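Local structure of glycosyl hydrolase, family 38 (Enterococcus faecalis, 5KBP) at residues V9-W21 / S51-D63. The protein probably hydrolyses alpha-mannosidic linkages as a bacterial glycosyl hydrolase of family 38. Numbering follows the deposited sequence.
Sequences VYIVSHSHWDREW and SFHLDGQTIILDD
In the N-terminal family 38 domain, strand 7-13 and the loop after it run beside 51-63, a short strand, a type I' turn at L54-Q57 and the start of helix 59-65. H53 N donates to S13 O at 2.9 Å. A water joins S13 N to S51 O. The F52 ring packs against the 13-15 backbone. H14 CA sits over one face of its ring, 4.0 Å from the centroid, as a CH-pi contact. The S13 hydroxyl turns to N231 and H260. D55 CG is anti to the backbone N (chi1 -155°), which brings the carboxylate to the 15-17 loop. W17 N meets OD2 of D55 at 2.6 Å. Q57 NE2 reaches this same OD2 at 2.7 Å from the opposite face of the carboxylate. NE2 also donates to W17 O at 3.2 Å, so the Q57 amide bridges D55 and the W17 carbonyl. D55 OD1 lies against H16, whose ring stands nearly perpendicular to the carboxylate, and H16 ND1 binds D234. OD1 is buried with no hydrogen-bond partner in the model. R19 and D63 form a salt bridge with two nearly straight bonds: NE to OD2 at 2.8 Å and NH2 to OD1 at 3.1 Å. Their planes are 38° apart. CD1 of I59 rests over one face of the guanidinium, nearest NE. R19 and D63 probably neutralise each other's charge in this buried contact. Two donors from opposite faces fix the D55 carboxylate's rotation.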
ATOM      1  N   VAL A   9      18.710 -12.365  40.415  1.00 49.77           N
ATOM      2  CA  VAL A   9      18.677 -11.387  39.336  1.00 48.14           C
ATOM      3  C   VAL A   9      18.201 -12.106  38.082  1.00 51.60           C
ATOM      4  O   VAL A   9      18.930 -12.933  37.517  1.00 53.72           O
ATOM      5  CB  VAL A   9      20.048 -10.734  39.119  1.00 49.04           C
ATOM      6  CG1 VAL A   9      19.956  -9.656  38.065  1.00 49.56           C
ATOM      7  CG2 VAL A   9      20.578 -10.163  40.428  1.00 51.07           C
ATOM      8  N   TYR A  10      16.982 -11.800  37.645  1.00 54.67           N
ATOM      9  CA  TYR A  10      16.365 -12.450  36.493  1.00 43.28           C
ATOM     10  C   TYR A  10      16.612 -11.595  35.255  1.00 53.34           C
ATOM     11  O   TYR A  10      16.088 -10.481  35.144  1.00 55.85           O
ATOM     12  CB  TYR A  10      14.871 -12.663  36.727  1.00 42.48           C
ATOM     13  CG  TYR A  10      14.562 -13.573  37.895  1.00 48.52           C
ATOM     14  CD1 TYR A  10      14.551 -13.086  39.195  1.00 45.15           C
ATOM     15  CD2 TYR A  10      14.282 -14.920  37.699  1.00 48.85           C
ATOM     16  CE1 TYR A  10      14.272 -13.911  40.266  1.00 48.88           C
ATOM     17  CE2 TYR A  10      14.000 -15.753  38.765  1.00 45.40           C
ATOM     18  CZ  TYR A  10      13.996 -15.242  40.046  1.00 49.90           C
ATOM     19  OH  TYR A  10      13.716 -16.064  41.114  1.00 55.50           O
ATOM     20  N   ILE A  11      17.402 -12.120  34.325  1.00 44.24           N
ATOM     21  CA  ILE A  11      17.777 -11.411  33.108  1.00 40.86           C
ATOM     22  C   ILE A  11      16.935 -11.965  31.964  1.00 44.36           C
ATOM     23  O   ILE A  11      17.093 -13.124  31.566  1.00 52.06           O
ATOM     24  CB  ILE A  11      19.278 -11.549  32.824  1.00 44.76           C
ATOM     25  CG1 ILE A  11      20.078 -10.992  34.003  1.00 47.34           C
ATOM     26  CG2 ILE A  11      19.643 -10.835  31.533  1.00 47.50           C
ATOM     27  CD1 ILE A  11      21.506 -11.466  34.056  1.00 45.31           C
ATOM     28  N   VAL A  12      16.040 -11.137  31.434  1.00 44.11           N
ATOM     29  CA  VAL A  12      15.131 -11.526  30.362  1.00 36.62           C
ATOM     30  C   VAL A  12      15.587 -10.829  29.088  1.00 35.87           C
ATOM     31  O   VAL A  12      15.452  -9.606  28.955  1.00 48.60           O
ATOM     32  CB  VAL A  12      13.674 -11.178  30.696  1.00 35.86           C
ATOM     33  CG1 VAL A  12      12.768 -11.478  29.508  1.00 38.05           C
ATOM     34  CG2 VAL A  12      13.215 -11.941  31.931  1.00 36.74           C
ATOM     35  N   SER A  13      16.129 -11.602  28.150  1.00 35.83           N
ATOM     36  CA  SER A  13      16.516 -11.062  26.856  1.00 43.22           C
ATOM     37  C   SER A  13      15.282 -10.839  25.990  1.00 46.67           C
ATOM     38  O   SER A  13      14.353 -11.652  25.984  1.00 47.59           O
ATOM     39  CB  SER A  13      17.494 -12.003  26.154  1.00 35.82           C
ATOM     40  OG  SER A  13      18.701 -12.115  26.886  1.00 54.14           O
ATOM     41  N   HIS A  14      15.279  -9.730  25.258  1.00 46.55           N
ATOM     42  CA  HIS A  14      14.127  -9.342  24.455  1.00 41.72           C
ATOM     43  C   HIS A  14      14.580  -8.316  23.426  1.00 43.70           C
ATOM     44  O   HIS A  14      15.761  -7.972  23.337  1.00 43.78           O
ATOM     45  CB  HIS A  14      13.012  -8.767  25.329  1.00 39.50           C
ATOM     46  CG  HIS A  14      13.254  -7.351  25.747  1.00 50.28           C
ATOM     47  ND1 HIS A  14      12.735  -6.272  25.063  1.00 51.62           N
ATOM     48  CD2 HIS A  14      13.982  -6.834  26.766  1.00 53.82           C
ATOM     49  CE1 HIS A  14      13.122  -5.153  25.649  1.00 50.58           C
ATOM     50  NE2 HIS A  14      13.878  -5.467  26.687  1.00 54.07           N
ATOM     51  N   SER A  15      13.618  -7.827  22.648  1.00 45.00           N
ATOM     52  CA  SER A  15      13.853  -6.694  21.758  1.00 47.47           C
ATOM     53  C   SER A  15      12.502  -6.058  21.468  1.00 44.10           C
ATOM     54  O   SER A  15      11.661  -6.672  20.803  1.00 54.57           O
ATOM     55  CB  SER A  15      14.545  -7.134  20.472  1.00 50.97           C
ATOM     56  OG  SER A  15      14.882  -6.012  19.675  1.00 46.97           O
ATOM     57  N   HIS A  16      12.288  -4.848  21.981  1.00 47.66           N
ATOM     58  CA  HIS A  16      11.063  -4.107  21.697  1.00 46.99           C
ATOM     59  C   HIS A  16      11.086  -3.670  20.239  1.00 49.71           C
ATOM     60  O   HIS A  16      11.835  -2.762  19.867  1.00 52.10           O
ATOM     61  CB  HIS A  16      10.937  -2.907  22.629  1.00 46.18           C
ATOM     62  CG  HIS A  16       9.666  -2.138  22.449  1.00 62.87           C
ATOM     63  ND1 HIS A  16       9.632  -0.872  21.906  1.00 65.68           N
ATOM     64  CD2 HIS A  16       8.383  -2.460  22.735  1.00 62.28           C
ATOM     65  CE1 HIS A  16       8.383  -0.445  21.868  1.00 67.26           C
ATOM     66  NE2 HIS A  16       7.605  -1.390  22.364  1.00 66.39           N
ATOM     67  N   TRP A  17      10.270  -4.310  19.410  1.00 47.57           N
ATOM     68  CA  TRP A  17      10.358  -4.156  17.961  1.00 50.79           C
ATOM     69  C   TRP A  17       9.156  -3.370  17.443  1.00 49.83           C
ATOM     70  O   TRP A  17       8.097  -3.935  17.164  1.00 45.66           O
ATOM     71  CB  TRP A  17      10.458  -5.505  17.276  1.00 48.79           C
ATOM     72  CG  TRP A  17      10.926  -5.365  15.880  1.00 47.39           C
ATOM     73  CD1 TRP A  17      10.155  -5.292  14.757  1.00 48.05           C
ATOM     74  CD2 TRP A  17      12.283  -5.233  15.447  1.00 43.77           C
ATOM     75  NE1 TRP A  17      10.951  -5.142  13.649  1.00 54.46           N
ATOM     76  CE2 TRP A  17      12.262  -5.102  14.047  1.00 39.30           C
ATOM     77  CE3 TRP A  17      13.515  -5.222  16.109  1.00 35.65           C
ATOM     78  CZ2 TRP A  17      13.424  -4.961  13.296  1.00 39.13           C
ATOM     79  CZ3 TRP A  17      14.669  -5.084  15.359  1.00 38.85           C
ATOM     80  CH2 TRP A  17      14.614  -4.955  13.968  1.00 43.97           C
ATOM     81  N   ASP A  18       9.337  -2.061  17.302  1.00 52.50           N
ATOM     82  CA  ASP A  18       8.363  -1.248  16.588  1.00 49.08           C
ATOM     83  C   ASP A  18       8.347  -1.663  15.123  1.00 50.71           C
ATOM     84  O   ASP A  18       9.364  -1.555  14.428  1.00 56.61           O
ATOM     85  CB  ASP A  18       8.704   0.236  16.732  1.00 64.88           C
ATOM     86  CG  ASP A  18       8.777   0.676  18.180  1.00 73.28           C
ATOM     87  OD1 ASP A  18       7.710   0.903  18.785  1.00 70.96           O
ATOM     88  OD2 ASP A  18       9.900   0.800  18.713  1.00 77.06           O
ATOM     89  N   ARG A  19       7.193  -2.150  14.662  1.00 49.24           N
ATOM     90  CA  ARG A  19       7.110  -2.744  13.330  1.00 43.85           C
ATOM     91  C   ARG A  19       7.457  -1.732  12.244  1.00 43.51           C
ATOM     92  O   ARG A  19       8.086  -2.081  11.236  1.00 41.78           O
ATOM     93  CB  ARG A  19       5.710  -3.319  13.112  1.00 47.23           C
ATOM     94  CG  ARG A  19       5.594  -4.278  11.942  1.00 48.34           C
ATOM     95  CD  ARG A  19       4.314  -5.093  12.050  1.00 39.31           C
ATOM     96  NE  ARG A  19       4.148  -6.014  10.930  1.00 47.42           N
ATOM     97  CZ  ARG A  19       3.487  -5.721   9.816  1.00 56.93           C
ATOM     98  NH1 ARG A  19       2.927  -4.527   9.668  1.00 61.74           N
ATOM     99  NH2 ARG A  19       3.383  -6.621   8.849  1.00 52.48           N
ATOM    100  N   GLU A  20       7.062  -0.477  12.433  1.00 39.89           N
ATOM    101  CA  GLU A  20       7.398   0.592  11.502  1.00 38.02           C
ATOM    102  C   GLU A  20       7.424   1.903  12.270  1.00 45.03           C
ATOM    103  O   GLU A  20       6.509   2.183  13.049  1.00 55.63           O
ATOM    104  CB  GLU A  20       6.394   0.655  10.346  1.00 34.81           C
ATOM    105  CG  GLU A  20       4.949   0.447  10.768  1.00 41.13           C
ATOM    106  CD  GLU A  20       4.019   0.254   9.587  1.00 48.87           C
ATOM    107  OE1 GLU A  20       2.786   0.296   9.784  1.00 36.03           O
ATOM    108  OE2 GLU A  20       4.520   0.063   8.459  1.00 55.69           O
ATOM    109  N   TRP A  21       8.474   2.696  12.053  1.00 39.92           N
ATOM    110  CA  TRP A  21       8.644   3.940  12.794  1.00 45.80           C
ATOM    111  C   TRP A  21       9.409   4.977  11.980  1.00 46.23           C
ATOM    112  O   TRP A  21       8.853   5.576  11.053  1.00 51.23           O
ATOM    113  CB  TRP A  21       9.361   3.670  14.121  1.00 45.70           C
ATOM    114  CG  TRP A  21       9.318   4.823  15.079  1.00 50.66           C
ATOM    115  CD1 TRP A  21       8.542   5.942  14.983  1.00 49.60           C
ATOM    116  CD2 TRP A  21      10.088   4.971  16.278  1.00 52.92           C
ATOM    117  NE1 TRP A  21       8.781   6.776  16.049  1.00 47.09           N
ATOM    118  CE2 TRP A  21       9.725   6.202  16.858  1.00 50.96           C
ATOM    119  CE3 TRP A  21      11.047   4.181  16.918  1.00 50.95           C
ATOM    120  CZ2 TRP A  21      10.289   6.662  18.047  1.00 41.99           C
ATOM    121  CZ3 TRP A  21      11.605   4.639  18.096  1.00 48.45           C
ATOM    122  CH2 TRP A  21      11.225   5.867  18.648  1.00 45.59           C
ATOM    123  N   SER A  51      15.963 -18.347  27.069  1.00 42.17           N
ATOM    124  CA  SER A  51      14.859 -18.027  26.176  1.00 36.82           C
ATOM    125  C   SER A  51      15.016 -16.597  25.681  1.00 44.39           C
ATOM    126  O   SER A  51      15.909 -15.860  26.109  1.00 44.66           O
ATOM    127  CB  SER A  51      13.507 -18.216  26.873  1.00 44.64           C
ATOM    128  OG  SER A  51      13.426 -17.418  28.041  1.00 47.00           O
ATOM    129  N   PHE A  52      14.127 -16.215  24.767  1.00 40.62           N
ATOM    130  CA  PHE A  52      14.074 -14.866  24.219  1.00 36.86           C
ATOM    131  C   PHE A  52      12.617 -14.445  24.132  1.00 44.07           C
ATOM    132  O   PHE A  52      11.804 -15.138  23.513  1.00 47.50           O
ATOM    133  CB  PHE A  52      14.732 -14.802  22.835  1.00 38.71           C
ATOM    134  CG  PHE A  52      14.861 -13.408  22.283  1.00 39.88           C
ATOM    135  CD1 PHE A  52      15.949 -12.615  22.616  1.00 47.71           C
ATOM    136  CD2 PHE A  52      13.905 -12.896  21.421  1.00 37.30           C
ATOM    137  CE1 PHE A  52      16.074 -11.334  22.105  1.00 40.21           C
ATOM    138  CE2 PHE A  52      14.025 -11.616  20.909  1.00 40.45           C
ATOM    139  CZ  PHE A  52      15.110 -10.836  21.251  1.00 39.90           C
ATOM    140  N   HIS A  53      12.285 -13.319  24.754  1.00 42.59           N
ATOM    141  CA  HIS A  53      10.913 -12.827  24.773  1.00 42.30           C
ATOM    142  C   HIS A  53      10.644 -12.043  23.495  1.00 42.31           C
ATOM    143  O   HIS A  53      11.276 -11.009  23.248  1.00 39.74           O
ATOM    144  CB  HIS A  53      10.670 -11.959  26.004  1.00 46.57           C
ATOM    145  CG  HIS A  53       9.227 -11.644  26.241  1.00 49.86           C
ATOM    146  ND1 HIS A  53       8.679 -10.411  25.964  1.00 47.91           N
ATOM    147  CD2 HIS A  53       8.218 -12.403  26.730  1.00 44.70           C
ATOM    148  CE1 HIS A  53       7.395 -10.423  26.273  1.00 50.35           C
ATOM    149  NE2 HIS A  53       7.089 -11.620  26.741  1.00 54.04           N
ATOM    150  N   LEU A  54       9.700 -12.525  22.691  1.00 44.98           N
ATOM    151  CA  LEU A  54       9.453 -11.970  21.361  1.00 38.55           C
ATOM    152  C   LEU A  54       8.479 -10.795  21.401  1.00 41.51           C
ATOM    153  O   LEU A  54       7.525 -10.723  20.628  1.00 43.68           O
ATOM    154  CB  LEU A  54       8.952 -13.064  20.428  1.00 39.91           C
ATOM    155  CG  LEU A  54       9.341 -12.884  18.960  1.00 52.98           C
ATOM    156  CD1 LEU A  54      10.857 -12.795  18.822  1.00 35.95           C
ATOM    157  CD2 LEU A  54       8.776 -14.011  18.109  1.00 48.92           C
ATOM    158  N   ASP A  55       8.721  -9.865  22.324  1.00 40.44           N
ATOM    159  CA  ASP A  55       8.052  -8.566  22.362  1.00 37.67           C
ATOM    160  C   ASP A  55       6.535  -8.679  22.510  1.00 46.34           C
ATOM    161  O   ASP A  55       5.803  -7.758  22.135  1.00 53.52           O
ATOM    162  CB  ASP A  55       8.406  -7.737  21.121  1.00 45.80           C
ATOM    163  CG  ASP A  55       8.263  -6.249  21.355  1.00 52.96           C
ATOM    164  OD1 ASP A  55       8.316  -5.827  22.528  1.00 52.25           O
ATOM    165  OD2 ASP A  55       8.106  -5.499  20.368  1.00 54.57           O
ATOM    166  N   GLY A  56       6.039  -9.794  23.043  1.00 42.80           N
ATOM    167  CA  GLY A  56       4.624  -9.919  23.335  1.00 34.93           C
ATOM    168  C   GLY A  56       3.693  -9.947  22.142  1.00 44.69           C
ATOM    169  O   GLY A  56       2.475  -9.875  22.329  1.00 46.50           O
ATOM    170  N   GLN A  57       4.219 -10.063  20.924  1.00 45.76           N
ATOM    171  CA  GLN A  57       3.412 -10.013  19.712  1.00 48.38           C
ATOM    172  C   GLN A  57       3.749 -11.200  18.821  1.00 53.67           C
ATOM    173  O   GLN A  57       4.927 -11.482  18.577  1.00 60.76           O
ATOM    174  CB  GLN A  57       3.642  -8.697  18.961  1.00 41.11           C
ATOM    175  CG  GLN A  57       5.099  -8.271  18.909  1.00 40.25           C
ATOM    176  CD  GLN A  57       5.314  -7.030  18.070  1.00 47.57           C
ATOM    177  OE1 GLN A  57       4.598  -6.792  17.098  1.00 54.61           O
ATOM    178  NE2 GLN A  57       6.301  -6.227  18.444  1.00 42.88           N
ATOM    179  N   THR A  58       2.714 -11.884  18.331  1.00 47.74           N
ATOM    180  CA  THR A  58       2.895 -13.057  17.484  1.00 41.07           C
ATOM    181  C   THR A  58       3.140 -12.709  16.021  1.00 43.69           C
ATOM    182  O   THR A  58       3.573 -13.583  15.261  1.00 41.32           O
ATOM    183  CB  THR A  58       1.671 -13.972  17.581  1.00 37.77           C
ATOM    184  OG1 THR A  58       0.515 -13.272  17.108  1.00 44.10           O
ATOM    185  CG2 THR A  58       1.435 -14.408  19.020  1.00 36.68           C
ATOM    186  N   ILE A  59       2.875 -11.466  15.604  1.00 40.61           N
ATOM    187  CA  ILE A  59       3.055 -11.098  14.203  1.00 39.23           C
ATOM    188  C   ILE A  59       4.522 -11.138  13.792  1.00 45.66           C
ATOM    189  O   ILE A  59       4.824 -11.186  12.594  1.00 46.34           O
ATOM    190  CB  ILE A  59       2.450  -9.707  13.928  1.00 45.77           C
ATOM    191  CG1 ILE A  59       2.162  -9.533  12.434  1.00 40.63           C
ATOM    192  CG2 ILE A  59       3.380  -8.608  14.419  1.00 27.47           C
ATOM    193  CD1 ILE A  59       1.603  -8.172  12.076  1.00 38.35           C
ATOM    194  N   ILE A  60       5.445 -11.124  14.757  1.00 42.20           N
ATOM    195  CA  ILE A  60       6.866 -11.238  14.436  1.00 31.93           C
ATOM    196  C   ILE A  60       7.151 -12.578  13.771  1.00 39.82           C
ATOM    197  O   ILE A  60       7.951 -12.665  12.831  1.00 43.48           O
ATOM    198  CB  ILE A  60       7.715 -11.038  15.707  1.00 38.70           C
ATOM    199  CG1 ILE A  60       7.561  -9.607  16.230  1.00 33.74           C
ATOM    200  CG2 ILE A  60       9.180 -11.365  15.443  1.00 37.53           C
ATOM    201  CD1 ILE A  60       8.359  -9.327  17.485  1.00 35.13           C
ATOM    202  N   LEU A  61       6.491 -13.641  14.238  1.00 42.23           N
ATOM    203  CA  LEU A  61       6.642 -14.945  13.601  1.00 43.44           C
ATOM    204  C   LEU A  61       6.143 -14.913  12.162  1.00 45.57           C
ATOM    205  O   LEU A  61       6.784 -15.466  11.260  1.00 42.51           O
ATOM    206  CB  LEU A  61       5.890 -16.008  14.403  1.00 39.61           C
ATOM    207  CG  LEU A  61       6.238 -16.155  15.886  1.00 36.95           C
ATOM    208  CD1 LEU A  61       5.214 -17.025  16.589  1.00 51.62           C
ATOM    209  CD2 LEU A  61       7.630 -16.741  16.045  1.00 30.64           C
ATOM    210  N   ASP A  62       4.998 -14.266  11.928  1.00 41.07           N
ATOM    211  CA  ASP A  62       4.452 -14.185  10.576  1.00 43.15           C
ATOM    212  C   ASP A  62       5.344 -13.350   9.666  1.00 45.95           C
ATOM    213  O   ASP A  62       5.602 -13.736   8.520  1.00 47.74           O
ATOM    214  CB  ASP A  62       3.038 -13.604  10.617  1.00 49.64           C
ATOM    215  CG  ASP A  62       2.071 -14.479  11.388  1.00 62.12           C
ATOM    216  OD1 ASP A  62       2.312 -15.701  11.469  1.00 66.13           O
ATOM    217  OD2 ASP A  62       1.070 -13.946  11.911  1.00 62.34           O
ATOM    218  N   ASP A  63       5.822 -12.204  10.159  1.00 40.29           N
ATOM    219  CA  ASP A  63       6.663 -11.339   9.340  1.00 41.39           C
ATOM    220  C   ASP A  63       7.989 -12.002   8.996  1.00 38.82           C
ATOM    221  O   ASP A  63       8.569 -11.716   7.943  1.00 45.12           O
ATOM    222  CB  ASP A  63       6.909 -10.011  10.056  1.00 39.35           C
ATOM    223  CG  ASP A  63       5.634  -9.217  10.268  1.00 55.00           C
ATOM    224  OD1 ASP A  63       4.678  -9.408   9.488  1.00 55.68           O
ATOM    225  OD2 ASP A  63       5.591  -8.397  11.210  1.00 49.84           O
TER
HETATM  226  O   HOH W   1      15.368 -14.344  28.324  1.00 43.46           O